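Hypothetical protein (Bacteroides eggerthii, PDB 4JGL) is of unknown function, an orphan with a streptavidin-like antiparallel beta fold extended by two extra alpha helices and carrying bound calcium. Local coordinates at residues G53-M58 / F112-T117; T71-M74 / I79-T82; M88-P91 / L97-T100. All coordinates share one frame; numbering follows the deposited sequence. Where two conformers were deposited one is given.

Contact 1: residues G53-M58 / F112-T117; sequences GLFLKM and FTFIPT. With CA (calcium ion), chain D.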
loop_
_atom_site.group_PDB
_atom_site.type_symbol
_atom_site.label_atom_id
_atom_site.label_comp_id
_atom_site.label_asym_id
_atom_site.label_seq_id
_atom_site.Cartn_x
_atom_site.Cartn_y
_atom_site.Cartn_z
ATOM N N GLY A 53 -12.027 -5.521 -0.695
ATOM C CA GLY A 53 -11.426 -5.547 -2.008
ATOM C C GLY A 53 -10.548 -4.341 -2.299
ATOM O O GLY A 53 -10.537 -3.835 -3.405
ATOM N N LEU A 54 -9.831 -3.867 -1.270
ATOM C CA LEU A 54 -8.942 -2.730 -1.405
ATOM C C LEU A 54 -7.505 -3.122 -1.096
ATOM O O LEU A 54 -7.231 -4.006 -0.281
ATOM C CB LEU A 54 -9.340 -1.614 -0.456
ATOM C CG LEU A 54 -10.779 -1.119 -0.579
ATOM C CD1 LEU A 54 -11.019 -0.068 0.497
ATOM C CD2 LEU A 54 -11.050 -0.540 -1.968
ATOM N N PHE A 55 -6.596 -2.429 -1.763
ATOM C CA PHE A 55 -5.168 -2.509 -1.512
ATOM C C PHE A 55 -4.676 -1.095 -1.305
ATOM O O PHE A 55 -4.888 -0.233 -2.167
ATOM C CB PHE A 55 -4.427 -3.178 -2.666
ATOM C CG PHE A 55 -2.935 -3.126 -2.503
ATOM C CD1 PHE A 55 -2.320 -3.928 -1.562
ATOM C CD2 PHE A 55 -2.177 -2.231 -3.212
ATOM C CE1 PHE A 55 -0.927 -3.866 -1.340
ATOM C CE2 PHE A 55 -0.772 -2.170 -3.005
ATOM C CZ PHE A 55 -0.187 -2.958 -2.046
ATOM N N LEU A 56 -4.058 -0.822 -0.156
ATOM C CA LEU A 56 -3.537 0.500 0.127
ATOM C C LEU A 56 -2.026 0.508 0.052
ATOM O O LEU A 56 -1.377 -0.422 0.496
ATOM C CB LEU A 56 -4.004 0.984 1.499
ATOM C CG LEU A 56 -5.444 1.483 1.584
ATOM C CD1 LEU A 56 -6.422 0.370 1.238
ATOM C CD2 LEU A 56 -5.720 2.080 2.970
ATOM N N LYS A 57 -1.479 1.571 -0.524
ATOM C CA LYS A 57 -0.036 1.753 -0.618
ATOM C C LYS A 57 0.316 3.113 -0.052
ATOM O O LYS A 57 -0.195 4.138 -0.529
ATOM C CB LYS A 57 0.423 1.643 -2.070
ATOM C CG LYS A 57 1.917 1.884 -2.232
ATOM C CD LYS A 57 2.386 1.493 -3.619
ATOM C CE LYS A 57 3.905 1.612 -3.748
ATOM N NZ LYS A 57 4.297 3.040 -3.823
HETATM N N MSE A 58 1.190 3.130 0.950
HETATM C CA MSE A 58 1.567 4.342 1.676
HETATM C C MSE A 58 3.022 4.684 1.486
HETATM O O MSE A 58 3.891 3.817 1.591
HETATM C CB MSE A 58 1.281 4.120 3.145
HETATM C CG MSE A 58 1.631 5.291 4.046
HETATM SE SE MSE A 58 0.799 5.234 5.754
HETATM C CE MSE A 58 2.039 4.362 6.161
ATOM N N PHE A 112 -0.977 -1.930 -10.680
ATOM C CA PHE A 112 -0.052 -3.000 -10.327
ATOM C C PHE A 112 -0.700 -4.354 -10.555
ATOM O O PHE A 112 -1.882 -4.536 -10.248
ATOM C CB PHE A 112 0.340 -2.935 -8.832
ATOM C CG PHE A 112 1.267 -1.801 -8.479
ATOM C CD1 PHE A 112 2.602 -1.888 -8.827
ATOM C CD2 PHE A 112 0.830 -0.688 -7.782
ATOM C CE1 PHE A 112 3.481 -0.873 -8.498
ATOM C CE2 PHE A 112 1.695 0.332 -7.479
ATOM C CZ PHE A 112 3.012 0.244 -7.831
ATOM N N THR A 113 0.096 -5.290 -11.043
ATOM C CA THR A 113 -0.218 -6.720 -10.943
ATOM C C THR A 113 0.885 -7.336 -10.100
ATOM O O THR A 113 2.062 -7.300 -10.498
ATOM C CB THR A 113 -0.282 -7.401 -12.309
ATOM O OG1 THR A 113 -1.361 -6.824 -13.065
ATOM C CG2 THR A 113 -0.565 -8.918 -12.204
ATOM N N PHE A 114 0.518 -7.877 -8.948
ATOM C CA PHE A 114 1.456 -8.535 -8.056
ATOM C C PHE A 114 1.359 -10.043 -8.253
ATOM O O PHE A 114 0.257 -10.612 -8.163
ATOM C CB PHE A 114 1.168 -8.158 -6.612
ATOM C CG PHE A 114 1.491 -6.725 -6.292
ATOM C CD1 PHE A 114 2.816 -6.284 -6.272
ATOM C CD2 PHE A 114 0.502 -5.817 -6.033
ATOM C CE1 PHE A 114 3.118 -4.953 -5.990
ATOM C CE2 PHE A 114 0.800 -4.491 -5.751
ATOM C CZ PHE A 114 2.109 -4.069 -5.752
ATOM N N ILE A 115 2.508 -10.675 -8.522
ATOM C CA ILE A 115 2.587 -12.109 -8.750
ATOM C C ILE A 115 3.416 -12.762 -7.640
ATOM O O ILE A 115 4.297 -12.129 -7.056
ATOM C CB ILE A 115 3.177 -12.454 -10.128
ATOM C CG1 ILE A 115 4.637 -12.048 -10.244
ATOM C CG2 ILE A 115 2.341 -11.821 -11.242
ATOM C CD1 ILE A 115 5.283 -12.528 -11.559
ATOM N N PRO A 116 3.135 -14.030 -7.308
ATOM C CA PRO A 116 3.907 -14.652 -6.245
ATOM C C PRO A 116 5.392 -14.783 -6.567
ATOM O O PRO A 116 5.809 -14.707 -7.729
ATOM C CB PRO A 116 3.279 -16.042 -6.109
ATOM C CG PRO A 116 1.892 -15.860 -6.630
ATOM C CD PRO A 116 2.009 -14.868 -7.748
ATOM N N THR A 117 6.169 -15.021 -5.520
ATOM C CA THR A 117 7.602 -15.283 -5.605
ATOM C C THR A 117 7.874 -16.702 -5.069
ATOM O O THR A 117 8.290 -16.886 -3.939
ATOM C CB THR A 117 8.391 -14.219 -4.842
ATOM O OG1 THR A 117 7.932 -14.166 -3.506
ATOM C CG2 THR A 117 8.229 -12.848 -5.501
HETATM CA CA CA D . 7.605 -16.023 -1.859
HETATM O O HOH W 1 5.430 -16.112 -2.771
HETATM O O HOH W 2 7.593 -18.387 -1.520
HETATM O O HOH W 3 6.697 -16.390 0.324
#

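Contact 2: residues T71-M74 / I79-T82; sequences TYVM and IQCT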
loop_
_atom_site.group_PDB
_atom_site.type_symbol
_atom_site.label_atom_id
_atom_site.label_comp_id
_atom_site.label_asym_id
_atom_site.label_seq_id
_atom_site.Cartn_x
_atom_site.Cartn_y
_atom_site.Cartn_z
ATOM N N THR A 71 -8.492 -0.425 -5.793
ATOM C CA THR A 71 -9.364 -1.579 -5.737
ATOM C C THR A 71 -8.614 -2.768 -6.325
ATOM O O THR A 71 -7.739 -2.586 -7.165
ATOM C CB THR A 71 -10.677 -1.319 -6.490
ATOM O OG1 THR A 71 -10.392 -0.984 -7.848
ATOM C CG2 THR A 71 -11.450 -0.195 -5.825
ATOM N N TYR A 72 -8.899 -3.982 -5.870
ATOM C CA TYR A 72 -8.209 -5.144 -6.417
ATOM C C TYR A 72 -9.174 -6.286 -6.638
ATOM O O TYR A 72 -10.216 -6.393 -5.974
ATOM C CB TYR A 72 -7.016 -5.618 -5.574
ATOM C CG TYR A 72 -7.346 -6.516 -4.418
ATOM C CD1 TYR A 72 -7.668 -6.001 -3.180
ATOM C CD2 TYR A 72 -7.344 -7.898 -4.565
ATOM C CE1 TYR A 72 -7.944 -6.820 -2.116
ATOM C CE2 TYR A 72 -7.639 -8.724 -3.514
ATOM C CZ TYR A 72 -7.932 -8.185 -2.287
ATOM O OH TYR A 72 -8.230 -8.991 -1.215
ATOM N N VAL A 73 -8.774 -7.137 -7.565
ATOM C CA VAL A 73 -9.390 -8.433 -7.794
ATOM C C VAL A 73 -8.263 -9.444 -7.954
ATOM O O VAL A 73 -7.136 -9.090 -8.321
ATOM C CB VAL A 73 -10.307 -8.445 -9.031
ATOM C CG1 VAL A 73 -11.440 -7.420 -8.870
ATOM C CG2 VAL A 73 -9.544 -8.231 -10.319
HETATM N N MSE A 74 -8.561 -10.705 -7.697
HETATM C CA MSE A 74 -7.626 -11.771 -7.963
HETATM C C MSE A 74 -7.762 -12.270 -9.395
HETATM O O MSE A 74 -8.846 -12.320 -9.984
HETATM C CB MSE A 74 -7.790 -12.934 -6.997
HETATM C CG MSE A 74 -7.702 -12.568 -5.541
HETATM SE SE MSE A 74 -6.039 -11.782 -5.058
HETATM C CE MSE A 74 -4.876 -13.247 -5.467
ATOM N N ILE A 79 -2.607 -10.528 -7.770
ATOM C CA ILE A 79 -3.380 -9.423 -7.254
ATOM C C ILE A 79 -3.351 -8.305 -8.289
ATOM O O ILE A 79 -2.303 -7.699 -8.523
ATOM C CB ILE A 79 -2.823 -8.898 -5.926
ATOM C CG1 ILE A 79 -2.656 -10.006 -4.894
ATOM C CG2 ILE A 79 -3.693 -7.785 -5.359
ATOM C CD1 ILE A 79 -1.870 -9.550 -3.644
ATOM N N GLN A 80 -4.499 -7.992 -8.886
ATOM C CA GLN A 80 -4.611 -6.935 -9.873
ATOM C C GLN A 80 -5.216 -5.689 -9.234
ATOM O O GLN A 80 -6.399 -5.702 -8.843
ATOM C CB GLN A 80 -5.526 -7.362 -11.023
ATOM C CG GLN A 80 -4.993 -8.457 -11.875
ATOM C CD GLN A 80 -5.954 -8.798 -13.019
ATOM O OE1 GLN A 80 -7.168 -8.639 -12.899
ATOM N NE2 GLN A 80 -5.406 -9.263 -14.117
ATOM N N CYS A 81 -4.460 -4.601 -9.258
ATOM C CA CYS A 81 -4.761 -3.376 -8.514
ATOM C C CYS A 81 -5.013 -2.207 -9.462
ATOM O O CYS A 81 -4.174 -1.886 -10.304
ATOM C CB CYS A 81 -3.601 -2.993 -7.571
ATOM S SG CYS A 81 -3.161 -4.220 -6.396
ATOM N N THR A 82 -6.179 -1.588 -9.326
ATOM C CA THR A 82 -6.607 -0.463 -10.159
ATOM C C THR A 82 -6.694 0.816 -9.315
ATOM O O THR A 82 -7.272 0.806 -8.246
ATOM C CB THR A 82 -7.987 -0.746 -10.771
ATOM O OG1 THR A 82 -7.928 -1.959 -11.539
ATOM C CG2 THR A 82 -8.468 0.416 -11.647
HETATM O O HOH W 4 -10.562 1.681 -8.639
#

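Contact 3: residues M88-P91 / L97-T100; sequences MIVP and LEIT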
loop_
_atom_site.group_PDB
_atom_site.type_symbol
_atom_site.label_atom_id
_atom_site.label_comp_id
_atom_site.label_asym_id
_atom_site.label_seq_id
_atom_site.Cartn_x
_atom_site.Cartn_y
_atom_site.Cartn_z
HETATM N N MSE A 88 -3.882 12.266 1.400
HETATM C CA MSE A 88 -2.678 12.886 1.917
HETATM C C MSE A 88 -2.942 13.291 3.362
HETATM O O MSE A 88 -3.974 13.885 3.661
HETATM C CB MSE A 88 -2.316 14.077 1.027
HETATM C CG MSE A 88 -0.946 14.691 1.253
HETATM SE SE MSE A 88 -0.433 15.948 -0.210
HETATM C CE MSE A 88 -1.608 17.419 0.265
ATOM N N ILE A 89 -2.009 12.944 4.250
ATOM C CA ILE A 89 -2.123 13.198 5.676
ATOM C C ILE A 89 -0.890 13.972 6.120
ATOM O O ILE A 89 0.209 13.422 6.117
ATOM C CB ILE A 89 -2.263 11.909 6.497
ATOM C CG1 ILE A 89 -3.428 11.077 5.961
ATOM C CG2 ILE A 89 -2.441 12.240 7.975
ATOM C CD1 ILE A 89 -3.715 9.777 6.710
ATOM N N VAL A 90 -1.071 15.250 6.418
ATOM C CA VAL A 90 0.036 16.165 6.633
ATOM C C VAL A 90 0.005 16.689 8.063
ATOM O O VAL A 90 -0.926 17.394 8.420
ATOM C CB VAL A 90 0.001 17.352 5.641
ATOM C CG1 VAL A 90 1.166 18.286 5.883
ATOM C CG2 VAL A 90 0.031 16.855 4.209
ATOM N N PRO A 91 1.026 16.376 8.873
ATOM C CA PRO A 91 1.072 16.923 10.221
ATOM C C PRO A 91 1.311 18.423 10.241
ATOM O O PRO A 91 2.081 18.950 9.438
ATOM C CB PRO A 91 2.246 16.177 10.865
ATOM C CG PRO A 91 2.410 14.948 10.093
ATOM C CD PRO A 91 2.005 15.293 8.673
ATOM N N LEU A 97 -3.626 17.265 12.116
ATOM C CA LEU A 97 -3.403 16.625 10.807
ATOM C C LEU A 97 -4.297 17.255 9.772
ATOM O O LEU A 97 -5.479 17.482 10.013
ATOM C CB LEU A 97 -3.738 15.151 10.854
ATOM C CG LEU A 97 -2.971 14.283 11.833
ATOM C CD1 LEU A 97 -3.558 12.889 11.780
ATOM C CD2 LEU A 97 -1.491 14.319 11.526
ATOM N N GLU A 98 -3.732 17.554 8.603
ATOM C CA GLU A 98 -4.510 17.935 7.453
ATOM C C GLU A 98 -4.724 16.693 6.584
ATOM O O GLU A 98 -3.755 16.085 6.115
ATOM C CB GLU A 98 -3.795 19.008 6.633
ATOM C CG GLU A 98 -3.555 20.293 7.374
ATOM C CD GLU A 98 -2.805 21.326 6.556
ATOM O OE1 GLU A 98 -2.303 21.033 5.458
ATOM O OE2 GLU A 98 -2.675 22.452 7.037
ATOM N N ILE A 99 -5.974 16.356 6.325
ATOM C CA ILE A 99 -6.324 15.183 5.541
ATOM C C ILE A 99 -7.096 15.638 4.308
ATOM O O ILE A 99 -8.122 16.317 4.418
ATOM C CB ILE A 99 -7.120 14.147 6.343
ATOM C CG1 ILE A 99 -6.293 13.648 7.527
ATOM C CG2 ILE A 99 -7.495 12.974 5.466
ATOM C CD1 ILE A 99 -6.990 12.654 8.438
ATOM N N THR A 100 -6.573 15.292 3.134
ATOM C CA THR A 100 -7.197 15.658 1.874
ATOM C C THR A 100 -7.265 14.441 0.974
ATOM O O THR A 100 -6.433 13.529 1.089
ATOM C CB THR A 100 -6.476 16.802 1.178
ATOM O OG1 THR A 100 -5.129 16.432 0.906
ATOM C CG2 THR A 100 -6.515 18.071 2.000
HETATM O O HOH W 5 -3.524 16.833 3.152
#

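Contact 1: residues G53-M58 / F112-T117
With CG of Phe55 anti to its own backbone N (chi1 173°) and CG of Phe114 turned the other way, anti to its carbonyl carbon (chi1 -69°), the two phenyl groups are brought together across strands that share no backbone hydrogen bond. The closest atoms are CE2 of Phe55 and CE2 of Phe114, 3.9 Å apart. The ring planes are inclined at 58° with centroids 5.5 Å apart, an oblique aromatic pair, while the side chains as a whole cross at about a right angle. The second link is Lys57, whose CD methylene comes to 4.1 Å from CE2 of Phe112. The nearest CA atoms, those of Phe55 and Phe112, are 10.2 Å apart, a separation that only side chains bridge: strands 54-61 and 112-116 face each other through the interior of the curled antiparallel sheet of this streptavidin-like fold, where Cys81 touches both Phe55 and Phe114. Lys57 NZ makes a salt bridge with Asp44, and Lys57 also forms a cation-pi contact with Tyr136. Farther along the segment 112-117, Thr117 binds the calcium ion twice, through its O at 2.4 Å and its OG1 at 2.5 Å; Cys120 O, Ser123 O and three waters supply the other ligands, and one of those waters also accepts a hydrogen bond from Thr117 N.

Contact 2: residues T71-M74 / I79-T82
The phenol ring of Tyr72 meets CG2 of Ile79 obliquely, through CD2 at 3.7 Å, and the first torsion explains the approach: CG sits between the backbone N and the carbonyl carbon (chi1 83°). The other flat group, the Gln80 amide, extends from the opposite side of the hairpin and brings OE1 to 3.5 Å from CG2 of Val73. Ile79 is held on two branches, since its CG1 lies 3.8 Å from SE of selenomethionine Met74 while CG2 serves the tyrosine; Met74 reaches it by bending at chi2 and chi3, and the two side chains lie next to each other, pointing the same way. Four backbone hydrogen bonds join the antiparallel strands, in the hydrogen-bonded pairs Thr71-Thr82 and Val73-Gln80. The bond from Thr82 N to Thr71 O is short and straight (2.8 Å, 172° at the hydrogen), whereas that from Thr71 N to Thr82 O is more bent, at 145°. A water lies 2.8 Å from Thr71 OG1 and makes a weak hydrogen bond, as donor, to Thr82 O. Outside the hairpin, backbone hydrogen bonds of Ile79 with Phe114 and Cys81 with Phe112 join strand 78-92 to strand 112-116 on its other flank, while the backbone of Tyr72 is hydrogen-bonded to that of Gly53 beside strand 54-61.

Contact 3: residues M88-P91 / L97-T100
Met88 and Thr100 form a hydrogen-bonded pair of an antiparallel beta hairpin, the one made by strands 78-92 and 96-103; the axes of the segments 88-91 and 97-100 make 164° between their N-to-C directions and approach to 4.4 Å. Met88 N reaches Thr100 O at 2.9 Å, and Thr100 N bonds back to Met88 O. The next hydrogen-bonded pair, Val90 with Glu98, has 2.8 Å from Val90 N to Glu98 O, and the return bond from Glu98 N to Val90 O is almost linear at the hydrogen (178°). Ile89-Ile99 and Pro91-Leu97 are the non-hydrogen-bonded pairs, and their side chains share one face. There CG2 of Ile89 rests between CD1 of Leu97, at 4.0 Å, and CG1 of Ile99; it lies anti to its backbone N, while the two isoleucine side chains run alongside each other. Leu97 splits its branches: CD2 goes to CA of Pro91 at 3.9 Å, and the side chain also touches Arg156 and Cys157 in a loop. On the other face, selenomethionine Met88 lies alongside Thr100, with CB near the hydroxyl oxygen. A single water ties this end together, donating to Met88 O at 3.0 Å and lying 2.8 Å from Thr100 OG1.

In the fold
Contacts 1 and 2 are close neighbours, with centres about 7 Å apart, and they touch directly. Phe112 O lies 2.8 Å from Cys81 N, a probable hydrogen bond. Phe114 N lies 2.9 Å from Ile79 O, another probable one, while Phe55 CD2 packs 3.9 Å from Cys81 SG. The centre of contact 3 is about 24 Å from that of contact 1 and 26 Å from that of contact 2, although nearest atoms are about 6 Å and 15 Å apart respectively, without touching; contacts 2 and 3 lie on opposite sides of the chain's centre. Strand 78-92 nevertheless serves both hairpins, each nested within the loop that contact 1 closes. The calcium ion of contact 1 lies about 12 Å from the Ile79 side chain.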